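Local coordinates for uncharacterized protein TP-0789 domain-containing protein (Desulfovibrio piger ATCC 29098, PDB 4Z48), which is of unknown function but, as a DUF1329 family member with a LolA-like fold, may bind or carry lipid or another hydrophobic ligand, at residues S100-I105 against F239-L244; Y13-R18 against Y135-E140. All coordinates share one frame; numbering follows the deposited sequence.

Interaction 1. Residues S100-I105 against F239-L244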
loop_
_atom_site.group_PDB
_atom_site.type_symbol
_atom_site.label_atom_id
_atom_site.label_comp_id
_atom_site.label_asym_id
_atom_site.label_seq_id
_atom_site.Cartn_x
_atom_site.Cartn_y
_atom_site.Cartn_z
ATOM N N SER A 100 6.927 -3.306 25.125
ATOM C CA SER A 100 5.737 -4.149 25.349
ATOM C C SER A 100 4.490 -3.228 25.406
ATOM O O SER A 100 3.621 -3.379 26.271
ATOM C CB SER A 100 5.889 -4.993 26.616
ATOM O OG SER A 100 7.046 -5.816 26.585
ATOM N N LEU A 101 4.482 -2.225 24.510
ATOM C CA LEU A 101 3.472 -1.168 24.380
ATOM C C LEU A 101 2.780 -1.201 23.071
ATOM O O LEU A 101 3.407 -1.518 22.071
ATOM C CB LEU A 101 4.130 0.225 24.463
ATOM C CG LEU A 101 4.426 0.820 25.822
ATOM C CD1 LEU A 101 5.166 2.125 25.647
ATOM C CD2 LEU A 101 3.133 1.084 26.615
ATOM N N VAL A 102 1.538 -0.704 23.059
ATOM C CA VAL A 102 0.719 -0.471 21.873
ATOM C C VAL A 102 0.607 1.066 21.738
ATOM O O VAL A 102 0.329 1.734 22.730
ATOM C CB VAL A 102 -0.675 -1.181 21.956
ATOM C CG1 VAL A 102 -1.570 -0.820 20.763
ATOM C CG2 VAL A 102 -0.522 -2.704 22.075
ATOM N N ARG A 103 0.863 1.616 20.531
ATOM C CA ARG A 103 0.769 3.053 20.245
ATOM C C ARG A 103 -0.107 3.241 19.005
ATOM O O ARG A 103 0.072 2.509 18.047
ATOM C CB ARG A 103 2.174 3.659 20.006
ATOM C CG ARG A 103 2.161 5.147 19.609
ATOM C CD ARG A 103 3.539 5.767 19.380
ATOM N NE ARG A 103 4.207 5.337 18.138
ATOM C CZ ARG A 103 3.977 5.830 16.917
ATOM N NH1 ARG A 103 3.006 6.727 16.720
ATOM N NH2 ARG A 103 4.683 5.401 15.879
ATOM N N ARG A 104 -1.017 4.213 19.038
ATOM C CA ARG A 104 -1.873 4.564 17.913
ATOM C C ARG A 104 -1.042 5.415 16.968
ATOM O O ARG A 104 -0.292 6.284 17.431
ATOM C CB ARG A 104 -3.116 5.360 18.412
ATOM C CG ARG A 104 -3.951 5.858 17.244
ATOM C CD ARG A 104 -5.127 6.713 17.663
ATOM N NE ARG A 104 -6.230 5.914 18.208
ATOM C CZ ARG A 104 -7.154 5.283 17.486
ATOM N NH1 ARG A 104 -7.093 5.292 16.155
ATOM N NH2 ARG A 104 -8.125 4.612 18.084
ATOM N N ILE A 105 -1.162 5.182 15.660
ATOM C CA ILE A 105 -0.522 6.027 14.647
ATOM C C ILE A 105 -1.642 6.790 13.974
ATOM O O ILE A 105 -2.472 6.201 13.260
ATOM C CB ILE A 105 0.367 5.272 13.641
ATOM C CG1 ILE A 105 1.502 4.529 14.337
ATOM C CG2 ILE A 105 0.889 6.230 12.553
ATOM C CD1 ILE A 105 2.096 3.377 13.512
ATOM N N PHE A 239 -7.721 -9.651 13.662
ATOM C CA PHE A 239 -7.962 -8.228 13.433
ATOM C C PHE A 239 -8.567 -7.506 14.640
ATOM O O PHE A 239 -8.966 -6.342 14.524
ATOM C CB PHE A 239 -8.837 -8.054 12.161
ATOM C CG PHE A 239 -8.347 -8.969 11.056
ATOM C CD1 PHE A 239 -7.191 -8.663 10.337
ATOM C CD2 PHE A 239 -8.996 -10.167 10.786
ATOM C CE1 PHE A 239 -6.716 -9.523 9.344
ATOM C CE2 PHE A 239 -8.497 -11.045 9.822
ATOM C CZ PHE A 239 -7.365 -10.714 9.103
ATOM N N GLU A 240 -8.595 -8.164 15.803
ATOM C CA GLU A 240 -9.091 -7.534 17.026
ATOM C C GLU A 240 -7.939 -6.836 17.715
ATOM O O GLU A 240 -6.791 -7.310 17.644
ATOM C CB GLU A 240 -9.742 -8.557 17.958
ATOM C CG GLU A 240 -11.163 -8.913 17.560
ATOM C CD GLU A 240 -11.689 -10.208 18.152
ATOM O OE1 GLU A 240 -11.248 -10.590 19.263
ATOM O OE2 GLU A 240 -12.552 -10.840 17.502
ATOM N N HIS A 241 -8.243 -5.734 18.416
ATOM C CA HIS A 241 -7.240 -4.951 19.143
ATOM C C HIS A 241 -6.425 -5.838 20.098
ATOM O O HIS A 241 -5.233 -5.576 20.276
ATOM C CB HIS A 241 -7.885 -3.762 19.878
ATOM C CG HIS A 241 -6.913 -2.662 20.148
ATOM N ND1 HIS A 241 -6.427 -2.433 21.423
ATOM C CD2 HIS A 241 -6.325 -1.797 19.290
ATOM C CE1 HIS A 241 -5.576 -1.424 21.310
ATOM N NE2 HIS A 241 -5.475 -1.012 20.043
ATOM N N SER A 242 -7.038 -6.958 20.585
ATOM C CA SER A 242 -6.450 -8.000 21.449
ATOM C C SER A 242 -5.330 -8.800 20.766
ATOM O O SER A 242 -4.476 -9.332 21.469
ATOM C CB SER A 242 -7.526 -8.970 21.933
ATOM O OG SER A 242 -8.136 -9.695 20.875
ATOM N N ALA A 243 -5.322 -8.897 19.420
ATOM C CA ALA A 243 -4.263 -9.602 18.680
ATOM C C ALA A 243 -2.898 -8.876 18.828
ATOM O O ALA A 243 -1.849 -9.488 18.599
ATOM C CB ALA A 243 -4.636 -9.727 17.210
ATOM N N LEU A 244 -2.917 -7.583 19.247
ATOM C CA LEU A 244 -1.712 -6.780 19.431
ATOM C C LEU A 244 -0.947 -7.208 20.697
ATOM O O LEU A 244 0.072 -7.870 20.543
ATOM C CB LEU A 244 -2.014 -5.270 19.419
ATOM C CG LEU A 244 -2.408 -4.714 18.044
ATOM C CD1 LEU A 244 -2.973 -3.321 18.166
ATOM C CD2 LEU A 244 -1.234 -4.699 17.093
#
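Val102 meets Leu244 and His241 where the C-terminal tail of this LolA-like antiparallel fold passes an outermost strand, 101-104. The contact is small and wholly side chain to side chain. Both methyls of Val102 take part. CG1 touches Leu244 CD1 at 3.9 Å, and CG2 lies 4.0 Å from Leu244 CB. The two side chains cross at about a right angle. His241 comes from the opposite direction, and its ring meets Val102 CG1 obliquely. The far end of the ring does the touching, with His241 NE2 4.0 Å and CE1 4.1 Å from Val102 CG1. Its chi1 of -157° swings the imidazole away from the backbone N and brings that end to the valine.

The tail forms two overlapping turns with helical backbone angles. Ala243 N bonds to Glu240 O, and Leu244 N to His241 O at 3.2 Å. Lys77 NZ hydrogen-bonds to Ala243 O, and Trp81 NE1 to Phe239 O. Trp93 of strand 91-96 packs edge-to-face with His241 and also touches Leu244. On the strand side, a G1 beta bulge at Ser100 and Leu101 precedes Val102, which also touches Tyr95. Arg104 NH1 forms a salt bridge with Asp91 OD1.

Interaction 2. Residues Y13-R18 against Y135-E140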
loop_
_atom_site.group_PDB
_atom_site.type_symbol
_atom_site.label_atom_id
_atom_site.label_comp_id
_atom_site.label_asym_id
_atom_site.label_seq_id
_atom_site.Cartn_x
_atom_site.Cartn_y
_atom_site.Cartn_z
ATOM N N TYR A 13 -11.631 8.530 -13.483
ATOM C CA TYR A 13 -12.399 7.928 -12.382
ATOM C C TYR A 13 -12.875 6.516 -12.774
ATOM O O TYR A 13 -12.783 5.615 -11.942
ATOM C CB TYR A 13 -13.582 8.830 -11.962
ATOM C CG TYR A 13 -14.547 8.209 -10.976
ATOM C CD1 TYR A 13 -14.359 8.345 -9.607
ATOM C CD2 TYR A 13 -15.688 7.535 -11.417
ATOM C CE1 TYR A 13 -15.258 7.788 -8.694
ATOM C CE2 TYR A 13 -16.591 6.976 -10.517
ATOM C CZ TYR A 13 -16.374 7.107 -9.157
ATOM O OH TYR A 13 -17.274 6.555 -8.279
ATOM N N ASP A 14 -13.386 6.338 -14.019
ATOM C CA ASP A 14 -13.894 5.054 -14.499
ATOM C C ASP A 14 -12.783 3.970 -14.482
ATOM O O ASP A 14 -13.039 2.834 -14.065
ATOM C CB ASP A 14 -14.550 5.206 -15.870
ATOM C CG ASP A 14 -15.893 5.932 -15.759
ATOM O OD1 ASP A 14 -16.393 6.090 -14.622
ATOM O OD2 ASP A 14 -16.431 6.337 -16.795
ATOM N N LEU A 15 -11.548 4.349 -14.864
ATOM C CA LEU A 15 -10.386 3.466 -14.806
ATOM C C LEU A 15 -10.067 3.089 -13.364
ATOM O O LEU A 15 -9.902 1.896 -13.078
ATOM C CB LEU A 15 -9.152 4.096 -15.473
ATOM C CG LEU A 15 -7.858 3.282 -15.399
ATOM C CD1 LEU A 15 -7.986 1.974 -16.169
ATOM C CD2 LEU A 15 -6.698 4.086 -15.888
ATOM N N ALA A 16 -10.005 4.093 -12.454
ATOM C CA ALA A 16 -9.751 3.870 -11.034
ATOM C C ALA A 16 -10.748 2.842 -10.453
ATOM O O ALA A 16 -10.337 1.994 -9.681
ATOM C CB ALA A 16 -9.821 5.188 -10.273
ATOM N N VAL A 17 -12.024 2.889 -10.882
ATOM C CA VAL A 17 -13.100 1.985 -10.457
ATOM C C VAL A 17 -12.789 0.550 -10.936
ATOM O O VAL A 17 -12.888 -0.380 -10.136
ATOM C CB VAL A 17 -14.502 2.469 -10.947
ATOM C CG1 VAL A 17 -15.570 1.380 -10.824
ATOM C CG2 VAL A 17 -14.940 3.735 -10.213
ATOM N N ARG A 18 -12.424 0.389 -12.222
ATOM C CA ARG A 18 -12.048 -0.909 -12.819
ATOM C C ARG A 18 -10.857 -1.520 -12.076
ATOM O O ARG A 18 -10.851 -2.726 -11.796
ATOM C CB ARG A 18 -11.714 -0.771 -14.317
ATOM C CG ARG A 18 -12.920 -0.508 -15.211
ATOM C CD ARG A 18 -12.663 -0.963 -16.638
ATOM N NE ARG A 18 -11.713 -0.110 -17.356
ATOM C CZ ARG A 18 -10.734 -0.558 -18.144
ATOM N NH1 ARG A 18 -10.556 -1.865 -18.322
ATOM N NH2 ARG A 18 -9.929 0.299 -18.763
ATOM N N TYR A 135 -9.364 12.397 -10.445
ATOM C CA TYR A 135 -8.531 11.749 -11.454
ATOM C C TYR A 135 -8.364 12.546 -12.709
ATOM O O TYR A 135 -9.196 13.377 -13.039
ATOM C CB TYR A 135 -9.114 10.367 -11.799
ATOM C CG TYR A 135 -9.210 9.474 -10.582
ATOM C CD1 TYR A 135 -8.103 8.772 -10.125
ATOM C CD2 TYR A 135 -10.379 9.416 -9.826
ATOM C CE1 TYR A 135 -8.160 8.011 -8.961
ATOM C CE2 TYR A 135 -10.455 8.646 -8.672
ATOM C CZ TYR A 135 -9.340 7.942 -8.243
ATOM O OH TYR A 135 -9.367 7.200 -7.090
ATOM N N LEU A 136 -7.311 12.224 -13.455
ATOM C CA LEU A 136 -7.099 12.759 -14.792
ATOM C C LEU A 136 -6.367 11.700 -15.672
ATOM O O LEU A 136 -5.192 11.389 -15.453
ATOM C CB LEU A 136 -6.357 14.096 -14.721
ATOM C CG LEU A 136 -6.125 14.901 -15.993
ATOM C CD1 LEU A 136 -7.441 15.375 -16.621
ATOM C CD2 LEU A 136 -5.221 16.096 -15.683
ATOM N N LEU A 137 -7.098 11.098 -16.619
ATOM C CA LEU A 137 -6.507 10.155 -17.557
ATOM C C LEU A 137 -5.697 10.980 -18.596
ATOM O O LEU A 137 -6.284 11.730 -19.367
ATOM C CB LEU A 137 -7.582 9.263 -18.232
ATOM C CG LEU A 137 -7.062 8.263 -19.260
ATOM C CD1 LEU A 137 -6.136 7.243 -18.609
ATOM C CD2 LEU A 137 -8.200 7.548 -19.968
ATOM N N GLN A 138 -4.369 10.825 -18.597
ATOM C CA GLN A 138 -3.446 11.616 -19.421
ATOM C C GLN A 138 -3.141 10.996 -20.753
ATOM O O GLN A 138 -2.697 11.689 -21.666
ATOM C CB GLN A 138 -2.133 11.883 -18.662
ATOM C CG GLN A 138 -2.319 12.772 -17.437
ATOM C CD GLN A 138 -2.542 14.235 -17.768
ATOM O OE1 GLN A 138 -3.124 14.605 -18.799
ATOM N NE2 GLN A 138 -2.047 15.093 -16.900
ATOM N N GLY A 139 -3.405 9.714 -20.871
ATOM C CA GLY A 139 -3.205 9.008 -22.116
ATOM C C GLY A 139 -2.618 7.640 -21.901
ATOM O O GLY A 139 -2.923 6.980 -20.901
ATOM N N GLU A 140 -1.801 7.209 -22.866
ATOM C CA GLU A 140 -1.175 5.891 -22.890
ATOM C C GLU A 140 0.278 6.023 -23.313
ATOM O O GLU A 140 0.642 6.969 -24.009
ATOM C CB GLU A 140 -1.950 4.943 -23.843
ATOM C CG GLU A 140 -3.323 4.537 -23.317
ATOM C CD GLU A 140 -4.187 3.696 -24.236
ATOM O OE1 GLU A 140 -3.625 2.886 -25.011
ATOM O OE2 GLU A 140 -5.431 3.824 -24.159
#
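The Tyr135 ring lies over Ala16, whose CB sits against one of its faces. This is a CH-pi contact: Ala16 CB is 3.7 Å from the centroid of the Tyr135 ring, 21° off the ring normal. The methyl is displaced toward the CZ-CE1 side of the ring, with Ala16 CB 3.5 Å from both Tyr135 CZ and CE1. Tyr13 approaches the same ring obliquely, with its backbone as well as its side chain. Tyr13 N is 3.5 Å from Tyr135 CB, and Tyr13 CA is 3.6 Å from Tyr135 CD2. The two rings touch obliquely, Tyr13 CD1 lying 4.0 Å from Tyr135 CE2. Val17 CG2, one helical turn on, lies over one face of the Tyr13 ring.

With chi1 at -59°, the Tyr135 ring is anti to its own carbonyl carbon and reaches across to the helix. Its hydroxyl is buried with it and hydrogen-bonds to Val130 O, which fixes the far end of the ring. Loop residues Val130 and Asp131 also touch Tyr13. A second, looser apolar pair lies further along, where Leu15 CD2 meets Leu137 CD1 at 4.2 Å.

The helix and strand segments run nearly perpendicular, at 97°, with their axes 8.2 Å apart. Tyr135 and Leu137 alternate with Leu136, so both point to the helix while Leu136 points away. Helix 8-20 thus packs on the outermost strand 133-143. Its start is tied there by a backbone hydrogen bond from Leu137 N to Pro8 O. Leu15 also reaches Tyr149 and Leu151 of the adjoining strand 146-155, so the helix spans two neighbouring antiparallel strands.

How the interactions relate
The two contacts lie on opposite sides of the chain's centre. Their centres are about 37 Å apart, and their nearest atoms about 22 Å, so they do not touch. Each involves an outermost strand of the antiparallel array: 101-104 in interaction 1 and 133-143 in interaction 2. These two strands follow each other in the chain, yet sit at the two ends of the strand order. Along the sequence the segments alternate: 13-18, 100-105, 135-140, 239-244. The N-terminal helix therefore packs at one end of the array and the C-terminal tail at the other. Both chain termini are thus brought against the strands at the two ends of the strand order.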